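Local coordinates for takeout-like protein 1 (Epiphyas postvittana, PDB 3E8T), which binds ubiquinone-8 in a long internal pocket and probably carries hydrophobic ligands in insects, at residues Ala29-His34 and Lys206-Lys211. Sequence-based numbering, arbitrary orientation.
Sequences AGLPDH and KHFLAK. With UQ8 (Ubiquinone-8), chain B.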
loop_
_atom_site.group_PDB
_atom_site.type_symbol
_atom_site.label_atom_id
_atom_site.label_comp_id
_atom_site.label_asym_id
_atom_site.label_seq_id
_atom_site.Cartn_x
_atom_site.Cartn_y
_atom_site.Cartn_z
ATOM N N ALA A 29 10.600 -6.234 -6.153
ATOM C CA ALA A 29 10.712 -7.558 -6.739
ATOM C C ALA A 29 11.059 -8.612 -5.695
ATOM O O ALA A 29 10.852 -9.799 -5.927
ATOM C CB ALA A 29 11.715 -7.550 -7.808
ATOM N N GLY A 30 11.558 -8.180 -4.550
ATOM C CA GLY A 30 11.848 -9.088 -3.452
ATOM C C GLY A 30 13.313 -9.488 -3.413
ATOM O O GLY A 30 13.973 -9.442 -4.457
ATOM N N LEU A 31 13.825 -9.812 -2.230
ATOM C CA LEU A 31 15.216 -10.263 -2.032
ATOM C C LEU A 31 15.085 -11.447 -1.089
ATOM O O LEU A 31 15.283 -11.336 0.108
ATOM C CB LEU A 31 16.072 -9.153 -1.417
ATOM C CG LEU A 31 16.169 -7.833 -2.191
ATOM C CD1 LEU A 31 16.686 -6.722 -1.294
ATOM C CD2 LEU A 31 17.018 -8.055 -3.391
ATOM N N PRO A 32 14.715 -12.589 -1.627
ATOM C CA PRO A 32 14.328 -13.709 -0.741
ATOM C C PRO A 32 15.409 -14.159 0.223
ATOM O O PRO A 32 15.111 -14.454 1.371
ATOM C CB PRO A 32 13.976 -14.840 -1.708
ATOM C CG PRO A 32 14.005 -14.288 -3.036
ATOM C CD PRO A 32 14.602 -12.938 -3.055
ATOM N N ASP A 33 16.647 -14.160 -0.236
ATOM C CA ASP A 33 17.702 -14.649 0.658
ATOM C C ASP A 33 17.919 -13.704 1.841
ATOM O O ASP A 33 18.352 -14.115 2.927
ATOM C CB ASP A 33 18.989 -14.894 -0.091
ATOM C CG ASP A 33 18.848 -15.990 -1.198
ATOM O OD1 ASP A 33 17.789 -16.659 -1.377
ATOM O OD2 ASP A 33 19.845 -16.154 -1.904
ATOM N N HIS A 34 17.547 -12.449 1.655
ATOM C CA HIS A 34 17.634 -11.447 2.709
ATOM C C HIS A 34 16.372 -11.354 3.522
ATOM O O HIS A 34 16.271 -10.485 4.390
ATOM C CB HIS A 34 17.916 -10.079 2.092
ATOM C CG HIS A 34 19.288 -9.981 1.522
ATOM N ND1 HIS A 34 20.361 -9.593 2.288
ATOM C CD2 HIS A 34 19.784 -10.351 0.327
ATOM C CE1 HIS A 34 21.462 -9.665 1.561
ATOM N NE2 HIS A 34 21.145 -10.131 0.370
ATOM N N LYS A 206 11.677 -1.961 6.944
ATOM C CA LYS A 206 12.330 -1.917 8.244
ATOM C C LYS A 206 13.394 -2.993 8.379
ATOM O O LYS A 206 14.523 -2.732 8.813
ATOM C CB LYS A 206 11.304 -2.043 9.350
ATOM C CG LYS A 206 11.869 -2.117 10.721
ATOM C CD LYS A 206 10.750 -2.112 11.769
ATOM C CE LYS A 206 11.200 -2.506 13.148
ATOM N NZ LYS A 206 12.271 -1.666 13.708
ATOM N N HIS A 207 13.050 -4.206 8.010
ATOM C CA HIS A 207 13.985 -5.317 8.052
ATOM C C HIS A 207 15.197 -5.064 7.176
ATOM O O HIS A 207 16.363 -5.317 7.588
ATOM C CB HIS A 207 13.231 -6.562 7.560
ATOM C CG HIS A 207 14.087 -7.767 7.406
ATOM N ND1 HIS A 207 14.645 -8.434 8.475
ATOM C CD2 HIS A 207 14.498 -8.405 6.292
ATOM C CE1 HIS A 207 15.346 -9.458 8.012
ATOM N NE2 HIS A 207 15.294 -9.446 6.691
ATOM N N PHE A 208 14.950 -4.593 5.966
ATOM C CA PHE A 208 16.046 -4.343 5.012
ATOM C C PHE A 208 16.988 -3.298 5.560
ATOM O O PHE A 208 18.225 -3.478 5.604
ATOM C CB PHE A 208 15.444 -3.882 3.665
ATOM C CG PHE A 208 16.466 -3.367 2.652
ATOM C CD1 PHE A 208 17.159 -4.256 1.908
ATOM C CD2 PHE A 208 16.713 -1.997 2.466
ATOM C CE1 PHE A 208 18.098 -3.825 0.973
ATOM C CE2 PHE A 208 17.632 -1.565 1.564
ATOM C CZ PHE A 208 18.330 -2.495 0.813
ATOM N N LEU A 209 16.447 -2.174 6.012
ATOM C CA LEU A 209 17.308 -1.118 6.546
ATOM C C LEU A 209 18.026 -1.490 7.830
ATOM O O LEU A 209 19.115 -1.001 8.119
ATOM C CB LEU A 209 16.548 0.194 6.711
ATOM C CG LEU A 209 16.117 0.856 5.433
ATOM C CD1 LEU A 209 15.203 2.021 5.766
ATOM C CD2 LEU A 209 17.318 1.344 4.605
ATOM N N ALA A 210 17.462 -2.392 8.597
ATOM C CA ALA A 210 18.142 -2.852 9.828
ATOM C C ALA A 210 19.355 -3.735 9.544
ATOM O O ALA A 210 20.163 -3.943 10.432
ATOM C CB ALA A 210 17.148 -3.573 10.769
ATOM N N LYS A 211 19.482 -4.232 8.329
ATOM C CA LYS A 211 20.586 -5.118 7.979
ATOM C C LYS A 211 21.556 -4.538 6.971
ATOM O O LYS A 211 22.611 -5.151 6.759
ATOM C CB LYS A 211 20.058 -6.464 7.482
ATOM C CG LYS A 211 19.529 -6.494 6.062
ATOM C CD LYS A 211 18.603 -7.683 5.734
ATOM C CE LYS A 211 19.295 -9.016 5.934
ATOM N NZ LYS A 211 20.522 -9.223 5.047
HETATM C C45 UQ8 B . -17.198 -5.409 -1.761
HETATM C C44 UQ8 B . -17.589 -3.946 -1.537
HETATM C C46 UQ8 B . -19.008 -3.746 -2.000
HETATM C C43 UQ8 B . -16.663 -2.967 -2.234
HETATM C C42 UQ8 B . -15.188 -3.338 -2.017
HETATM C C41 UQ8 B . -14.810 -3.071 -0.566
HETATM C C39 UQ8 B . -13.459 -2.392 -0.494
HETATM C C40 UQ8 B . -12.307 -2.990 0.311
HETATM C C38 UQ8 B . -13.282 -1.179 -1.103
HETATM C C37 UQ8 B . -12.090 -0.468 -1.112
HETATM C C36 UQ8 B . -12.280 0.632 -2.156
HETATM C C34 UQ8 B . -11.009 1.412 -2.438
HETATM C C35 UQ8 B . -11.076 2.283 -3.517
HETATM C C33 UQ8 B . -9.847 1.190 -1.704
HETATM C C32 UQ8 B . -8.619 1.837 -1.807
HETATM C C31 UQ8 B . -7.522 0.864 -1.300
HETATM C C29 UQ8 B . -6.144 1.503 -1.203
HETATM C C30 UQ8 B . -5.980 2.930 -0.589
HETATM C C28 UQ8 B . -5.029 0.814 -1.668
HETATM C C27 UQ8 B . -3.723 1.288 -1.640
HETATM C C26 UQ8 B . -2.707 0.145 -1.498
HETATM C C24 UQ8 B . -1.279 0.658 -1.711
HETATM C C25 UQ8 B . -0.814 1.123 -3.102
HETATM C C23 UQ8 B . -0.410 0.707 -0.643
HETATM C C22 UQ8 B . 0.921 1.134 -0.654
HETATM C C21 UQ8 B . 1.489 1.191 0.764
HETATM C C19 UQ8 B . 2.799 1.966 0.910
HETATM C C20 UQ8 B . 3.220 2.135 2.369
HETATM C C18 UQ8 B . 3.930 1.422 0.026
HETATM C C17 UQ8 B . 5.249 2.166 0.280
HETATM C C16 UQ8 B . 6.258 2.008 -0.870
HETATM C C14 UQ8 B . 7.635 2.441 -0.379
HETATM C C15 UQ8 B . 7.747 3.664 0.550
HETATM C C13 UQ8 B . 8.784 1.735 -0.729
HETATM C C12 UQ8 B . 10.055 2.090 -0.282
HETATM C C11 UQ8 B . 11.187 1.673 -1.243
HETATM C C9 UQ8 B . 12.430 2.564 -1.068
HETATM C C10 UQ8 B . 12.424 3.326 0.268
HETATM C C8 UQ8 B . 13.679 1.698 -1.205
HETATM C C7 UQ8 B . 14.431 1.518 0.117
HETATM C C6 UQ8 B . 15.378 2.696 0.449
HETATM C C1 UQ8 B . 15.405 3.208 1.752
HETATM C C1M UQ8 B . 14.564 2.635 2.705
HETATM C C2 UQ8 B . 16.240 4.274 2.108
HETATM O O2 UQ8 B . 16.265 4.721 3.258
HETATM C C3 UQ8 B . 17.076 4.843 1.161
HETATM O O3 UQ8 B . 17.890 5.879 1.510
HETATM C C3M UQ8 B . 19.107 5.381 2.064
HETATM C C4 UQ8 B . 17.069 4.362 -0.143
HETATM O O4 UQ8 B . 17.900 4.936 -1.063
HETATM C C4M UQ8 B . 17.704 6.358 -1.106
HETATM C C5 UQ8 B . 16.226 3.299 -0.497
HETATM O O5 UQ8 B . 16.250 2.886 -1.659
#
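H34 is gripped twice by helix 182-211, once through its backbone and once through its ring. H207 NE2 donates to H34 O at 2.7 Å, with the oxygen close to the imidazole plane and the nitrogen lying in the carbonyl plane; the N-H...O angle is 147°. One turn on, K211 NZ gives a 2.8 Å bond to H34 ND1, meeting the ring at its edge. The lysine gets there by kinking at its last two torsions, which carries its chain across the histidine at about a right angle. Beside these polar bonds L31 CD1 lies oblique to the F208 ring, 3.9 Å from F208 CE1, and F27 meets that ring edge-to-face. A 3.0 Å bond from H34 N to L31 O closes the 3-10 turn that presents H34. On the same helix L209 CD1 comes within 3.2 Å of UQ8 C1M, at the quinone end of the pocket. Shortened to an alanine, K211 would be likely to leave H34 ND1 without this donor and its ring freer to turn. Because ND1 accepts from the probably charged amine, H34 is probably not doubly protonated; in this juvenile hormone binding protein family member, hydrogen bonds rather than a salt bridge tie the loop after helix 13-28 to helix 182-211.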